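Side-chain contacts in putative oxidoreductase (Pseudomonas putida, PDB 3L6D), which probably works as an NADP-dependent oxidoreductase, with a Rossmann-type nucleotide-binding domain and a helical domain resembling those of reductive aminases: residues C56-V59 with K60-L63; Q284-A287 with A288-K291. All coordinates share one frame; numbering follows the deposited sequence.

Contact 1: residues C56-V59 with K60-L63; sequences CESV and KAAL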
ATOM      1  N   CYS B  56       2.272   8.539  41.673  1.00 18.41           N
ATOM      2  CA  CYS B  56       2.948   9.682  42.289  1.00 20.22           C
ATOM      3  C   CYS B  56       1.906  10.718  42.673  1.00 21.36           C
ATOM      4  O   CYS B  56       0.852  10.814  42.058  1.00 20.19           O
ATOM      5  CB  CYS B  56       3.938  10.352  41.315  1.00 20.27           C
ATOM      6  SG  CYS B  56       5.307   9.310  40.734  1.00 23.14           S
ATOM      7  N   GLU B  57       2.245  11.532  43.655  1.00 23.46           N
ATOM      8  CA  GLU B  57       1.301  12.535  44.170  1.00 26.25           C
ATOM      9  C   GLU B  57       1.167  13.776  43.258  1.00 26.03           C
ATOM     10  O   GLU B  57       0.164  14.520  43.324  1.00 25.33           O
ATOM     11  CB  GLU B  57       1.697  12.922  45.600  1.00 28.65           C
ATOM     12  CG  GLU B  57       2.981  13.754  45.737  1.00 44.74           C
ATOM     13  CD  GLU B  57       3.315  14.074  47.201  1.00 32.43           C
ATOM     14  OE1 GLU B  57       2.487  13.778  48.086  1.00 45.12           O
ATOM     15  OE2 GLU B  57       4.422  14.618  47.457  1.00 45.75           O
ATOM     16  N   SER B  58       2.154  13.989  42.396  1.00 24.30           N
ATOM     17  CA  SER B  58       2.183  15.229  41.611  1.00 25.50           C
ATOM     18  C   SER B  58       3.014  15.031  40.357  1.00 24.72           C
ATOM     19  O   SER B  58       3.799  14.065  40.284  1.00 21.65           O
ATOM     20  CB  SER B  58       2.827  16.359  42.418  1.00 25.26           C
ATOM     21  OG  SER B  58       4.157  16.055  42.766  1.00 24.79           O
ATOM     22  N   VAL B  59       2.857  15.970  39.411  1.00 25.08           N
ATOM     23  CA  VAL B  59       3.775  16.089  38.260  1.00 25.56           C
ATOM     24  C   VAL B  59       5.240  16.161  38.706  1.00 25.74           C
ATOM     25  O   VAL B  59       6.068  15.404  38.215  1.00 26.41           O
ATOM     26  CB  VAL B  59       3.426  17.283  37.354  1.00 25.91           C
ATOM     27  CG1 VAL B  59       4.454  17.427  36.201  1.00 24.91           C
ATOM     28  CG2 VAL B  59       1.985  17.143  36.811  1.00 24.91           C
ATOM     29  N   LYS B  60       5.560  17.020  39.668  1.00 25.30           N
ATOM     30  CA  LYS B  60       6.951  17.181  40.078  1.00 26.54           C
ATOM     31  C   LYS B  60       7.541  15.900  40.656  1.00 25.07           C
ATOM     32  O   LYS B  60       8.700  15.590  40.388  1.00 24.52           O
ATOM     33  CB  LYS B  60       7.179  18.405  41.000  1.00 29.26           C
ATOM     34  CG  LYS B  60       6.543  18.352  42.388  1.00 33.34           C
ATOM     35  CD  LYS B  60       6.735  19.687  43.155  1.00 32.51           C
ATOM     36  CE  LYS B  60       5.552  19.926  44.107  1.00 33.91           C
ATOM     37  NZ  LYS B  60       5.792  19.201  45.391  1.00 36.20           N
ATOM     38  N   ALA B  61       6.743  15.148  41.415  1.00 22.84           N
ATOM     39  CA  ALA B  61       7.215  13.868  41.940  1.00 22.86           C
ATOM     40  C   ALA B  61       7.515  12.836  40.826  1.00 21.19           C
ATOM     41  O   ALA B  61       8.492  12.100  40.899  1.00 22.28           O
ATOM     42  CB  ALA B  61       6.201  13.290  42.966  1.00 23.19           C
ATOM     43  N   ALA B  62       6.651  12.784  39.835  1.00 20.28           N
ATOM     44  CA  ALA B  62       6.820  11.886  38.679  1.00 20.07           C
ATOM     45  C   ALA B  62       8.097  12.244  37.875  1.00 21.07           C
ATOM     46  O   ALA B  62       8.872  11.355  37.468  1.00 20.37           O
ATOM     47  CB  ALA B  62       5.595  11.950  37.811  1.00 18.10           C
ATOM     48  N   LEU B  63       8.335  13.554  37.692  1.00 21.23           N
ATOM     49  CA  LEU B  63       9.554  14.028  37.028  1.00 21.58           C
ATOM     50  C   LEU B  63      10.806  13.641  37.776  1.00 23.43           C
ATOM     51  O   LEU B  63      11.796  13.211  37.148  1.00 23.17           O
ATOM     52  CB  LEU B  63       9.521  15.554  36.799  1.00 21.45           C
ATOM     53  CG  LEU B  63       8.482  15.977  35.765  1.00 19.69           C
ATOM     54  CD1 LEU B  63       8.338  17.531  35.772  1.00 21.16           C
ATOM     55  CD2 LEU B  63       8.900  15.462  34.373  1.00 20.11           C
TER
HETATM   56  O   HOH W   1       5.284  16.436  45.297  1.00 40.17           O

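Contact 2: residues Q284-A287 with A288-K291; sequences QDIA and ATTK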
ATOM      1  N   GLN B 284       9.052   7.555 -19.915  1.00 32.85           N
ATOM      2  CA  GLN B 284       9.822   7.070 -18.762  1.00 33.02           C
ATOM      3  C   GLN B 284       9.069   6.044 -17.893  1.00 31.36           C
ATOM      4  O   GLN B 284       7.869   5.849 -18.052  1.00 31.15           O
ATOM      5  CB  GLN B 284      10.318   8.244 -17.916  1.00 33.46           C
ATOM      6  CG  GLN B 284      11.203   9.218 -18.688  1.00 31.50           C
ATOM      7  CD  GLN B 284      11.625  10.375 -17.839  1.00 34.61           C
ATOM      8  OE1 GLN B 284      11.898  10.220 -16.642  1.00 31.70           O
ATOM      9  NE2 GLN B 284      11.678  11.561 -18.444  1.00 32.05           N
ATOM     10  N   ASP B 285       9.800   5.392 -16.992  1.00 30.26           N
ATOM     11  CA  ASP B 285       9.235   4.510 -15.984  1.00 29.98           C
ATOM     12  C   ASP B 285       8.202   5.295 -15.175  1.00 28.67           C
ATOM     13  O   ASP B 285       8.322   6.521 -14.984  1.00 27.84           O
ATOM     14  CB  ASP B 285      10.338   3.967 -15.071  1.00 30.26           C
ATOM     15  CG  ASP B 285       9.827   2.938 -14.053  1.00 40.87           C
ATOM     16  OD1 ASP B 285       9.839   1.724 -14.362  1.00 31.05           O
ATOM     17  OD2 ASP B 285       9.436   3.327 -12.928  1.00 30.13           O
ATOM     18  N   ILE B 286       7.179   4.566 -14.749  1.00 27.17           N
ATOM     19  CA  ILE B 286       6.071   5.089 -13.954  1.00 26.26           C
ATOM     20  C   ILE B 286       6.559   5.847 -12.707  1.00 26.06           C
ATOM     21  O   ILE B 286       5.938   6.847 -12.287  1.00 25.57           O
ATOM     22  CB  ILE B 286       5.089   3.947 -13.632  1.00 26.49           C
ATOM     23  CG1 ILE B 286       3.799   4.472 -12.974  1.00 29.96           C
ATOM     24  CG2 ILE B 286       5.794   2.828 -12.779  1.00 29.29           C
ATOM     25  CD1 ILE B 286       3.026   5.495 -13.816  1.00 26.00           C
ATOM     26  N   ALA B 287       7.700   5.432 -12.158  1.00 25.79           N
ATOM     27  CA  ALA B 287       8.285   6.150 -11.013  1.00 26.47           C
ATOM     28  C   ALA B 287       8.661   7.603 -11.349  1.00 26.84           C
ATOM     29  O   ALA B 287       8.839   8.393 -10.430  1.00 27.71           O
ATOM     30  CB  ALA B 287       9.484   5.407 -10.435  1.00 25.52           C
ATOM     31  N   ALA B 288       8.741   7.967 -12.637  1.00 26.72           N
ATOM     32  CA  ALA B 288       9.045   9.363 -13.011  1.00 26.08           C
ATOM     33  C   ALA B 288       7.902  10.283 -12.629  1.00 25.92           C
ATOM     34  O   ALA B 288       8.052  11.523 -12.631  1.00 27.01           O
ATOM     35  CB  ALA B 288       9.341   9.506 -14.511  1.00 26.96           C
ATOM     36  N   THR B 289       6.752   9.695 -12.323  1.00 25.04           N
ATOM     37  CA  THR B 289       5.635  10.459 -11.767  1.00 24.45           C
ATOM     38  C   THR B 289       6.139  11.316 -10.599  1.00 24.21           C
ATOM     39  O   THR B 289       5.728  12.469 -10.434  1.00 24.74           O
ATOM     40  CB  THR B 289       4.488   9.539 -11.293  1.00 23.86           C
ATOM     41  OG1 THR B 289       4.001   8.770 -12.397  1.00 24.10           O
ATOM     42  CG2 THR B 289       3.311  10.364 -10.724  1.00 25.01           C
ATOM     43  N   THR B 290       7.024  10.737  -9.780  1.00 24.20           N
ATOM     44  CA  THR B 290       7.685  11.461  -8.708  1.00 24.69           C
ATOM     45  C   THR B 290       8.253  12.828  -9.121  1.00 26.36           C
ATOM     46  O   THR B 290       8.022  13.850  -8.422  1.00 27.17           O
ATOM     47  CB  THR B 290       8.797  10.571  -8.074  1.00 25.47           C
ATOM     48  OG1 THR B 290       8.182   9.345  -7.617  1.00 27.91           O
ATOM     49  CG2 THR B 290       9.403  11.257  -6.885  1.00 30.57           C
ATOM     50  N   LYS B 291       9.001  12.852 -10.225  1.00 26.86           N
ATOM     51  CA  LYS B 291       9.642  14.081 -10.716  1.00 29.04           C
ATOM     52  C   LYS B 291       8.655  15.174 -11.143  1.00 29.69           C
ATOM     53  O   LYS B 291       9.008  16.356 -11.110  1.00 30.75           O
ATOM     54  CB  LYS B 291      10.600  13.779 -11.879  1.00 29.80           C
ATOM     55  CG  LYS B 291      11.907  13.080 -11.479  1.00 43.19           C
ATOM     56  CD  LYS B 291      12.458  12.158 -12.590  1.00 32.67           C
ATOM     57  CE  LYS B 291      12.928  12.889 -13.823  1.00 44.16           C
ATOM     58  NZ  LYS B 291      13.206  11.960 -14.967  1.00 34.24           N
TER

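Contact 1: residues C56-V59 with K60-L63
Ser-58 and Ala-61 meet where the chain enters helix 59-65; before it, Cys-56 and Ser-58 are extended, with a bend at Glu-57 between them. From Val-59 onward phi and psi are helical, and the first turn closes with Ala-62 N donating to Ser-58 O at 3.2 Å and Leu-63 N to Val-59 O at 3.0 Å, the latter arriving almost in line with the C=O bond. Ala-61 N, which precedes these regular donors, is taken instead by the side chain of Ser-58: OG accepts it at 3.1 Å with an N-H...O angle of 159°. That reach depends on OG sitting between the backbone N and the carbonyl carbon of Ser-58 (chi1 61°).

A water joins three side chains on the outer side of the turn. It donates to Glu-57 OE2, accepts from Lys-60 NZ at 2.8 Å, and bonds Ser-58 OG. Glu-57 OE2 and Lys-60 NZ remain 5.2 Å apart, not in direct contact, and the water bridges them. Lys-60 bends at its last two torsions, while its CG passes 3.3 Å from Ser-58 OG.

Nearer the sheet, Cys-56 SG rests 3.6 Å from Ala-62 CA. Val-59 CG1 lies alongside Leu-63 CD1 at 3.9 Å, and both residues pack on Val-88 of helix 88-92. This is a serine N-cap at the strand-to-helix turn after strand 54-55, within a Rossmann-type domain.

Contact 2: residues Q284-A287 with A288-K291
With CG of both Gln-284 and Lys-291 anti to the carbonyl carbon (chi1 -59° and -73°), Gln-284 running out extended and Lys-291 kinked at chi3, the two side chains cross at about a right angle. They close off a compact turn opened by an Asx turn: Asp-285 OD2 accepts Ala-287 N at 2.8 Å, while Asp-285 OD1 forms a salt bridge with Arg-229. Helical backbone angles follow, with i to i+3 bonds such as Ala-288 N to Asp-285 O. Thr-289 OG1 folds back to donate to Ile-286 O at 2.7 Å in the carbonyl plane, and Thr-289 N grips the same oxygen from above that plane. Ala-287 O is likewise doubly held, by Thr-290 OG1 (3.0 Å, slightly tilted from the carbonyl plane) and by Thr-290 N from above it. Phe-191 of the second subunit packs on Ala-287 and both threonines. Lys-291 NZ reaches Gln-284 OE1 at 2.7 Å, in the amide plane on a lone pair, and Phe-235 makes a cation-pi contact with Lys-291. With an alanine for Gln-284, Lys-291 NZ would probably lose this acceptor and be freer to turn. Over one face of the Gln-284 amide, Ala-288 CB lies 3.4 Å from OE1.

How the contacts relate
From the N terminus the chain first reaches contact 1, just after strand 54-55, at one outer edge of the sheet within this chain; there residues 56-63 round the corner into helix 59-65, which packs against strand 12-15 and helix 88-92. The chain then completes the nucleotide-binding-type domain and enters the long helices 169-199 and 204-232. Contact 2 follows helix 264-281, where residues 284-291 settle among helices 204-232, 242-259 and 264-281 and against the second subunit. The two contacts stand in series, neither nested nor crossed, on opposite sides of the chain's centre, with nearest atoms about 41 Å apart. Each closes a local turn within its own family region.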